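Local coordinates for phosphonate monoester hydrolase (Ruegeria pomeroyi, PDB 4UPK), which is a hydrolase of the sulfatase family, within the alkaline phosphatase clan, with a central mixed beta-sheet covered by helices, at residues A[41-45]-A[348-354]; A[213-218]-A[237-241]; A[242-248]-A[312-317]. One frame throughout, in Å; residues are numbered along the deposited sequence.

Interaction 1 (A[41-45]-A[348-354]); sequences IDQLR and HGEMLGD
Arg45 reaches along segment 348-354 and supplies the charged part of this contact. Its NH2 forms a salt bridge with Asp354 OD2 at 2.9 Å, on its syn side but well out of the carboxylate plane, while lying near that of the guanidinium. Arg45 NH1 adds a weak bond to the same Asp354 OD2 at 3.2 Å. The two flat groups stand almost perpendicular, 86° apart, so one oxygen takes both nitrogens rather than the groups pairing side by side. Asp47 gives Arg45 NH2 a second carboxylate, while Asp354 OD1 turns to the backbone of Ala265.

To the backbone, Arg45 NH1 gives a bent hydrogen bond to Glu350 O at 2.9 Å, in the carbonyl plane but tilted from that of the guanidinium. The bend at chi3 (67°) brings the guanidinium round to this backbone. Glu350 OE2 accepts Leu352 N at 2.9 Å and also the amide of Gly359. Together with the type I' turn from Met351 to Asp354, where Gly353 suits a backbone with positive phi, this probably steadies the carbonyl that Arg45 meets.

Nearer the strand ends, Asp42 OD1 lies 3.1 Å from His348 NE2, carboxylate and ring planes steeply inclined; Asp42 OD2 is held by Arg86 and Tyr130. Gln43 adds packing: its CA-H points at His348 O, 3.5 Å from Gln43 CA, and its CG lies 3.7 Å from Glu350 CB.

Every touching residue is buried, so the arginine's charge is probably balanced chiefly by Asp47 and Asp354. Both loops follow parallel neighbouring strands at their C-terminal ends, where this superfamily commonly builds its active site. The ionic pair sets the far part of the second loop against the first, with Asp42 and His348 brought together where the strands end.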
# COMPACT_ATOMS: atom_id res chain seq x y z
N ILE A 41 23.72 2.37 -24.88
CA ILE A 41 24.99 1.68 -25.01
C ILE A 41 25.72 2.01 -23.69
O ILE A 41 25.75 3.17 -23.31
CB ILE A 41 25.80 2.14 -26.27
CG1 ILE A 41 25.02 1.90 -27.58
CG2 ILE A 41 27.19 1.46 -26.35
CD1 ILE A 41 25.54 2.72 -28.80
N ASP A 42 26.24 1.01 -22.98
CA ASP A 42 26.97 1.25 -21.75
C ASP A 42 28.44 1.63 -22.11
O ASP A 42 29.07 0.98 -22.96
CB ASP A 42 26.95 -0.01 -20.86
CG ASP A 42 26.93 0.23 -19.36
OD1 ASP A 42 27.94 0.72 -18.83
OD2 ASP A 42 25.92 -0.15 -18.71
N GLN A 43 28.93 2.72 -21.47
CA GLN A 43 30.31 3.22 -21.50
C GLN A 43 30.88 3.79 -22.79
O GLN A 43 32.08 4.00 -22.85
CB GLN A 43 31.27 2.19 -20.85
CG GLN A 43 32.07 2.73 -19.68
CD GLN A 43 32.38 1.70 -18.62
OE1 GLN A 43 33.50 1.21 -18.50
NE2 GLN A 43 31.40 1.37 -17.79
N LEU A 44 30.04 4.09 -23.82
CA LEU A 44 30.51 4.69 -25.08
C LEU A 44 30.80 6.20 -24.95
O LEU A 44 29.90 6.98 -24.61
CB LEU A 44 29.59 4.36 -26.28
CG LEU A 44 30.11 4.74 -27.71
CD1 LEU A 44 31.34 3.94 -28.10
CD2 LEU A 44 29.02 4.60 -28.77
N ARG A 45 32.06 6.61 -25.20
CA ARG A 45 32.49 8.02 -25.11
C ARG A 45 31.87 8.84 -26.22
O ARG A 45 31.72 8.32 -27.33
CB ARG A 45 34.02 8.14 -25.20
CG ARG A 45 34.77 7.72 -23.95
CD ARG A 45 36.25 7.52 -24.23
NE ARG A 45 36.92 8.78 -24.56
CZ ARG A 45 37.87 9.35 -23.83
NH1 ARG A 45 38.26 8.80 -22.69
NH2 ARG A 45 38.42 10.49 -24.22
N HIS A 348 26.91 6.71 -19.36
CA HIS A 348 28.09 7.42 -18.86
C HIS A 348 29.23 7.16 -19.85
O HIS A 348 29.08 6.40 -20.81
CB HIS A 348 28.50 6.91 -17.44
CG HIS A 348 28.62 5.41 -17.37
ND1 HIS A 348 27.57 4.63 -16.95
CD2 HIS A 348 29.62 4.60 -17.79
CE1 HIS A 348 27.95 3.37 -17.13
NE2 HIS A 348 29.19 3.31 -17.61
N GLY A 349 30.36 7.80 -19.58
CA GLY A 349 31.58 7.68 -20.34
C GLY A 349 32.57 6.72 -19.70
O GLY A 349 32.23 5.89 -18.86
N GLU A 350 33.82 6.84 -20.14
CA GLU A 350 34.92 5.97 -19.79
C GLU A 350 36.19 6.80 -19.94
O GLU A 350 36.37 7.38 -21.00
CB GLU A 350 34.94 4.80 -20.83
CG GLU A 350 36.10 3.83 -20.74
CD GLU A 350 36.50 3.39 -19.35
OE1 GLU A 350 35.64 2.81 -18.66
OE2 GLU A 350 37.62 3.72 -18.91
N MET A 351 37.05 6.85 -18.89
CA MET A 351 38.32 7.61 -18.96
C MET A 351 39.28 7.05 -20.00
O MET A 351 39.90 7.82 -20.73
CB MET A 351 38.99 7.74 -17.59
CG MET A 351 38.22 8.65 -16.66
SD MET A 351 37.87 10.31 -17.29
CE MET A 351 39.57 11.03 -17.32
N LEU A 352 39.35 5.71 -20.11
CA LEU A 352 40.14 4.98 -21.11
C LEU A 352 41.65 5.32 -21.09
O LEU A 352 42.31 5.39 -22.13
CB LEU A 352 39.50 5.18 -22.50
CG LEU A 352 39.60 4.03 -23.47
CD1 LEU A 352 38.69 2.89 -23.06
CD2 LEU A 352 39.29 4.50 -24.89
N GLY A 353 42.18 5.51 -19.88
CA GLY A 353 43.59 5.81 -19.70
C GLY A 353 43.86 7.30 -19.57
O GLY A 353 44.95 7.69 -19.14
N ASP A 354 42.87 8.13 -19.96
CA ASP A 354 42.97 9.59 -19.86
C ASP A 354 43.19 9.95 -18.41
O ASP A 354 42.51 9.41 -17.54
CB ASP A 354 41.70 10.30 -20.40
CG ASP A 354 41.58 10.40 -21.91
OD1 ASP A 354 42.46 9.85 -22.61
OD2 ASP A 354 40.61 11.02 -22.39

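Interaction 2 (A[213-218]-A[237-241]); sequences DTAFLT and LTYIR
Arg241 runs beside the first turn of helix 213-224. Its CB passes 3.6 Å from Thr214 OG1 and its CG touches the same oxygen, before a bend at chi2 (-52°) turns the chain toward Asp213. CD then skirts Asp213 OD2, and NE makes a short salt bridge to that atom at 2.6 Å, using the syn lone pair, with the guanidinium 75° from the carboxylate plane. NH2 adds a weak bond to OD2, while NH1 turns away to Pro245 O. A water joins the Arg241 backbone N to Thr214 OG1.

Further along, Tyr239 OH donates to Thr218 OG1 at 2.9 Å, and that hydroxyl in turn donates to Thr214 O at 2.7 Å, a chain of bonds that suits a threonine inside a helix. Leu217 faces the strand with an apolar side chain: its CG meets Leu237 CD1 at 3.8 Å, and its CD2 lies against Thr238 O.

Helix 213-218 and strand 237-239 run antiparallel, 172° between their directions and 9.3 Å between axes. This is the helix-on-sheet layer of an alpha/beta fold, the helix lying in the connection that leads back to a parallel strand.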
# COMPACT_ATOMS: atom_id res chain seq x y z
N ASP A 213 27.89 -11.68 -26.90
CA ASP A 213 26.90 -11.02 -26.05
C ASP A 213 26.11 -9.96 -26.82
O ASP A 213 24.88 -9.96 -26.74
CB ASP A 213 27.57 -10.45 -24.78
CG ASP A 213 28.88 -9.69 -24.94
OD1 ASP A 213 29.38 -9.55 -26.10
OD2 ASP A 213 29.41 -9.22 -23.91
N THR A 214 26.81 -9.10 -27.64
CA THR A 214 26.23 -8.08 -28.53
C THR A 214 25.29 -8.69 -29.57
O THR A 214 24.17 -8.22 -29.71
CB THR A 214 27.34 -7.23 -29.19
OG1 THR A 214 28.14 -6.64 -28.16
CG2 THR A 214 26.80 -6.16 -30.14
N ALA A 215 25.78 -9.73 -30.31
CA ALA A 215 25.04 -10.43 -31.37
C ALA A 215 23.81 -11.13 -30.81
O ALA A 215 22.72 -11.01 -31.37
CB ALA A 215 25.94 -11.46 -32.06
N PHE A 216 23.99 -11.85 -29.69
CA PHE A 216 22.93 -12.59 -29.01
C PHE A 216 21.77 -11.69 -28.59
O PHE A 216 20.61 -12.07 -28.83
CB PHE A 216 23.50 -13.42 -27.84
CG PHE A 216 22.44 -14.14 -27.05
CD1 PHE A 216 21.95 -15.37 -27.47
CD2 PHE A 216 21.87 -13.55 -25.92
CE1 PHE A 216 20.92 -16.01 -26.77
CE2 PHE A 216 20.84 -14.19 -25.22
CZ PHE A 216 20.38 -15.42 -25.64
N LEU A 217 22.05 -10.52 -27.97
CA LEU A 217 20.99 -9.59 -27.52
C LEU A 217 20.19 -9.04 -28.70
O LEU A 217 18.97 -9.00 -28.64
CB LEU A 217 21.55 -8.45 -26.63
CG LEU A 217 20.54 -7.55 -25.92
CD1 LEU A 217 19.58 -8.34 -25.00
CD2 LEU A 217 21.23 -6.50 -25.16
N THR A 218 20.89 -8.68 -29.78
CA THR A 218 20.32 -8.20 -31.05
C THR A 218 19.43 -9.29 -31.65
O THR A 218 18.33 -8.99 -32.13
CB THR A 218 21.43 -7.78 -32.03
OG1 THR A 218 22.36 -6.95 -31.32
CG2 THR A 218 20.88 -7.03 -33.24
N LEU A 237 16.41 -1.45 -25.32
CA LEU A 237 17.52 -2.34 -25.67
C LEU A 237 18.85 -1.74 -25.15
O LEU A 237 19.18 -0.58 -25.44
CB LEU A 237 17.49 -2.60 -27.19
CG LEU A 237 18.63 -3.35 -27.90
CD1 LEU A 237 18.56 -4.86 -27.67
CD2 LEU A 237 18.57 -3.09 -29.40
N THR A 238 19.55 -2.52 -24.31
CA THR A 238 20.74 -2.13 -23.55
C THR A 238 21.97 -3.01 -23.80
O THR A 238 22.07 -4.13 -23.30
CB THR A 238 20.39 -2.07 -22.05
OG1 THR A 238 20.00 -3.38 -21.64
CG2 THR A 238 19.28 -1.06 -21.72
N TYR A 239 22.92 -2.46 -24.55
CA TYR A 239 24.19 -3.11 -24.86
C TYR A 239 25.21 -2.74 -23.82
O TYR A 239 25.47 -1.56 -23.60
CB TYR A 239 24.70 -2.66 -26.24
CG TYR A 239 23.83 -3.07 -27.40
CD1 TYR A 239 23.88 -4.37 -27.90
CD2 TYR A 239 23.00 -2.15 -28.04
CE1 TYR A 239 23.10 -4.75 -29.00
CE2 TYR A 239 22.22 -2.51 -29.14
CZ TYR A 239 22.29 -3.82 -29.62
OH TYR A 239 21.57 -4.22 -30.72
N ILE A 240 25.80 -3.75 -23.18
CA ILE A 240 26.84 -3.59 -22.18
C ILE A 240 28.14 -3.13 -22.83
O ILE A 240 28.78 -2.23 -22.31
CB ILE A 240 27.01 -4.88 -21.30
CG1 ILE A 240 27.95 -4.62 -20.08
CG2 ILE A 240 27.42 -6.12 -22.10
CD1 ILE A 240 27.39 -3.54 -19.08
N ARG A 241 28.50 -3.74 -23.98
CA ARG A 241 29.68 -3.44 -24.77
C ARG A 241 29.61 -2.05 -25.40
O ARG A 241 28.53 -1.66 -25.84
CB ARG A 241 29.90 -4.50 -25.86
CG ARG A 241 30.07 -5.93 -25.35
CD ARG A 241 31.12 -6.06 -24.27
NE ARG A 241 31.36 -7.46 -23.94
CZ ARG A 241 32.43 -7.91 -23.28
NH1 ARG A 241 33.39 -7.07 -22.90
NH2 ARG A 241 32.55 -9.20 -23.02
O HOH W 1 26.79 -5.69 -25.74

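Interaction 3 (A[242-248]-A[312-317]); sequences PHPPLVA and VYLGLA
The Tyr313 ring carries Pro242 on one face: Pro242 CB stands 3.9 Å from the ring centroid, 27° off the normal, a CH-pi contact displaced toward the CD2-CE2 rim. With chi1 at 171° the ring swings away from its own backbone N, and one face comes under the proline. Leu352 and Cys48 also touch this side chain, and at its tip the hydroxyl bonds to Gln43 O and to Arg45 N. The second flat group, the His243 ring, turns the other way. Its ND1 donates in the ring plane to Pro244 O at 2.8 Å, bracing the loop within itself, and the ring packs on Asp42 and Gln43.

Beyond the ring, Pro242 also packs on the helix itself, its CB 3.9 Å from Leu316 CB and its CG 4.2 Å from Ala317 CB. Proline suits this place, because the peptide before it is cis and its compact ring presents several carbons to the helix without an N-H to satisfy.

The loop curves round Leu316. Its CD1 meets Leu246 CD2 at 4.0 Å, and its CD2 meets Ala248 CB at 3.8 Å and lies 3.3 Å from Val247 O. One turn earlier, Val312 CG1 covers Leu246 CB at 3.9 Å and the peptide leading into Val247. The small Ala248 permits close approach to both Leu316 and Val312.

Between the two segments the attraction is therefore almost wholly dispersive and hydrophobic, the helix amides of Leu316 and Ala317 being spent on Val312 O and Tyr313 O. Polar bonds lie within each segment or lead out of the contact; the tyrosine hydroxyl, tied to the 41-45 loop, probably holds the ring where the proline covers it.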
# COMPACT_ATOMS: atom_id res chain seq x y z
N PRO A 242 30.74 -1.28 -25.47
CA PRO A 242 32.10 -1.58 -24.94
C PRO A 242 32.17 -1.40 -23.43
O PRO A 242 31.71 -0.39 -22.90
CB PRO A 242 32.98 -0.57 -25.70
CG PRO A 242 32.07 0.64 -25.88
CD PRO A 242 30.68 0.07 -26.09
N HIS A 243 32.65 -2.42 -22.71
CA HIS A 243 32.68 -2.40 -21.23
C HIS A 243 33.58 -3.53 -20.74
O HIS A 243 33.56 -4.59 -21.37
CB HIS A 243 31.25 -2.64 -20.68
CG HIS A 243 31.02 -2.40 -19.22
ND1 HIS A 243 31.44 -3.32 -18.26
CD2 HIS A 243 30.29 -1.44 -18.61
CE1 HIS A 243 31.03 -2.82 -17.09
NE2 HIS A 243 30.33 -1.70 -17.26
N PRO A 244 34.37 -3.34 -19.63
CA PRO A 244 35.20 -4.44 -19.13
C PRO A 244 34.37 -5.66 -18.70
O PRO A 244 33.19 -5.49 -18.39
CB PRO A 244 35.94 -3.80 -17.93
CG PRO A 244 35.11 -2.63 -17.54
CD PRO A 244 34.51 -2.12 -18.80
N PRO A 245 34.91 -6.91 -18.66
CA PRO A 245 36.28 -7.33 -19.01
C PRO A 245 36.46 -7.22 -20.50
O PRO A 245 35.70 -7.83 -21.26
CB PRO A 245 36.36 -8.78 -18.49
CG PRO A 245 35.13 -8.99 -17.64
CD PRO A 245 34.11 -8.06 -18.23
N LEU A 246 37.39 -6.36 -20.92
CA LEU A 246 37.70 -6.07 -22.31
C LEU A 246 38.21 -7.28 -23.09
O LEU A 246 39.33 -7.75 -22.88
CB LEU A 246 38.63 -4.86 -22.47
CG LEU A 246 38.08 -3.49 -22.03
CD1 LEU A 246 39.16 -2.43 -22.13
CD2 LEU A 246 36.86 -3.08 -22.87
N VAL A 247 37.35 -7.79 -23.97
CA VAL A 247 37.59 -8.90 -24.87
C VAL A 247 36.65 -8.72 -26.05
O VAL A 247 35.49 -8.37 -25.85
CB VAL A 247 37.53 -10.31 -24.19
CG1 VAL A 247 36.12 -10.69 -23.71
CG2 VAL A 247 38.13 -11.39 -25.09
N ALA A 248 37.16 -8.92 -27.28
CA ALA A 248 36.36 -8.79 -28.50
C ALA A 248 36.46 -10.04 -29.35
O ALA A 248 37.55 -10.61 -29.44
CB ALA A 248 36.78 -7.55 -29.29
N VAL A 312 40.85 -2.64 -28.21
CA VAL A 312 39.82 -3.65 -27.92
C VAL A 312 38.47 -2.98 -27.69
O VAL A 312 37.47 -3.42 -28.26
CB VAL A 312 40.25 -4.61 -26.76
CG1 VAL A 312 39.08 -5.50 -26.30
CG2 VAL A 312 41.46 -5.47 -27.18
N TYR A 313 38.45 -1.90 -26.88
CA TYR A 313 37.28 -1.06 -26.57
C TYR A 313 36.64 -0.51 -27.85
O TYR A 313 35.42 -0.61 -28.01
CB TYR A 313 37.71 0.09 -25.63
CG TYR A 313 36.64 1.14 -25.39
CD1 TYR A 313 36.53 2.25 -26.22
CD2 TYR A 313 35.79 1.06 -24.29
CE1 TYR A 313 35.57 3.24 -25.99
CE2 TYR A 313 34.83 2.04 -24.05
CZ TYR A 313 34.73 3.13 -24.90
OH TYR A 313 33.78 4.12 -24.67
N LEU A 314 37.46 0.09 -28.75
CA LEU A 314 37.00 0.62 -30.02
C LEU A 314 36.44 -0.47 -30.95
O LEU A 314 35.47 -0.22 -31.64
CB LEU A 314 38.10 1.44 -30.73
CG LEU A 314 38.64 2.69 -30.03
CD1 LEU A 314 39.85 3.24 -30.77
CD2 LEU A 314 37.55 3.77 -29.91
N GLY A 315 37.02 -1.67 -30.89
CA GLY A 315 36.57 -2.83 -31.67
C GLY A 315 35.19 -3.32 -31.24
O GLY A 315 34.37 -3.65 -32.09
N LEU A 316 34.90 -3.29 -29.92
CA LEU A 316 33.60 -3.64 -29.31
C LEU A 316 32.52 -2.61 -29.67
O LEU A 316 31.37 -3.01 -29.89
CB LEU A 316 33.70 -3.80 -27.78
CG LEU A 316 34.43 -5.04 -27.27
CD1 LEU A 316 34.77 -4.89 -25.77
CD2 LEU A 316 33.63 -6.30 -27.54
N ALA A 317 32.88 -1.31 -29.74
CA ALA A 317 32.00 -0.21 -30.17
C ALA A 317 31.62 -0.42 -31.66
O ALA A 317 30.44 -0.31 -32.00
CB ALA A 317 32.68 1.13 -29.98

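From the N terminus, strand 35-41 leads into the 41-45 loop, whose partner 348-354 comes some three hundred residues later; interaction 1 thus closes a long loop that encloses the other two. Within it, interaction 2 closes first, a short excursion from helix 213-224 to strand 234-239. Interaction 3 follows in series, so neither crosses the other. Space joins them again: Asp42 N pairs with Tyr239 O, and the helix of interaction 3 is tied to the 41-45 loop through a tyrosine hydroxyl. Interaction 1 joins two loops at the ends of parallel strands, interaction 2 sets a helix on strand 234-239, and interaction 3 sets helix 303-333 against the loop that follows that strand.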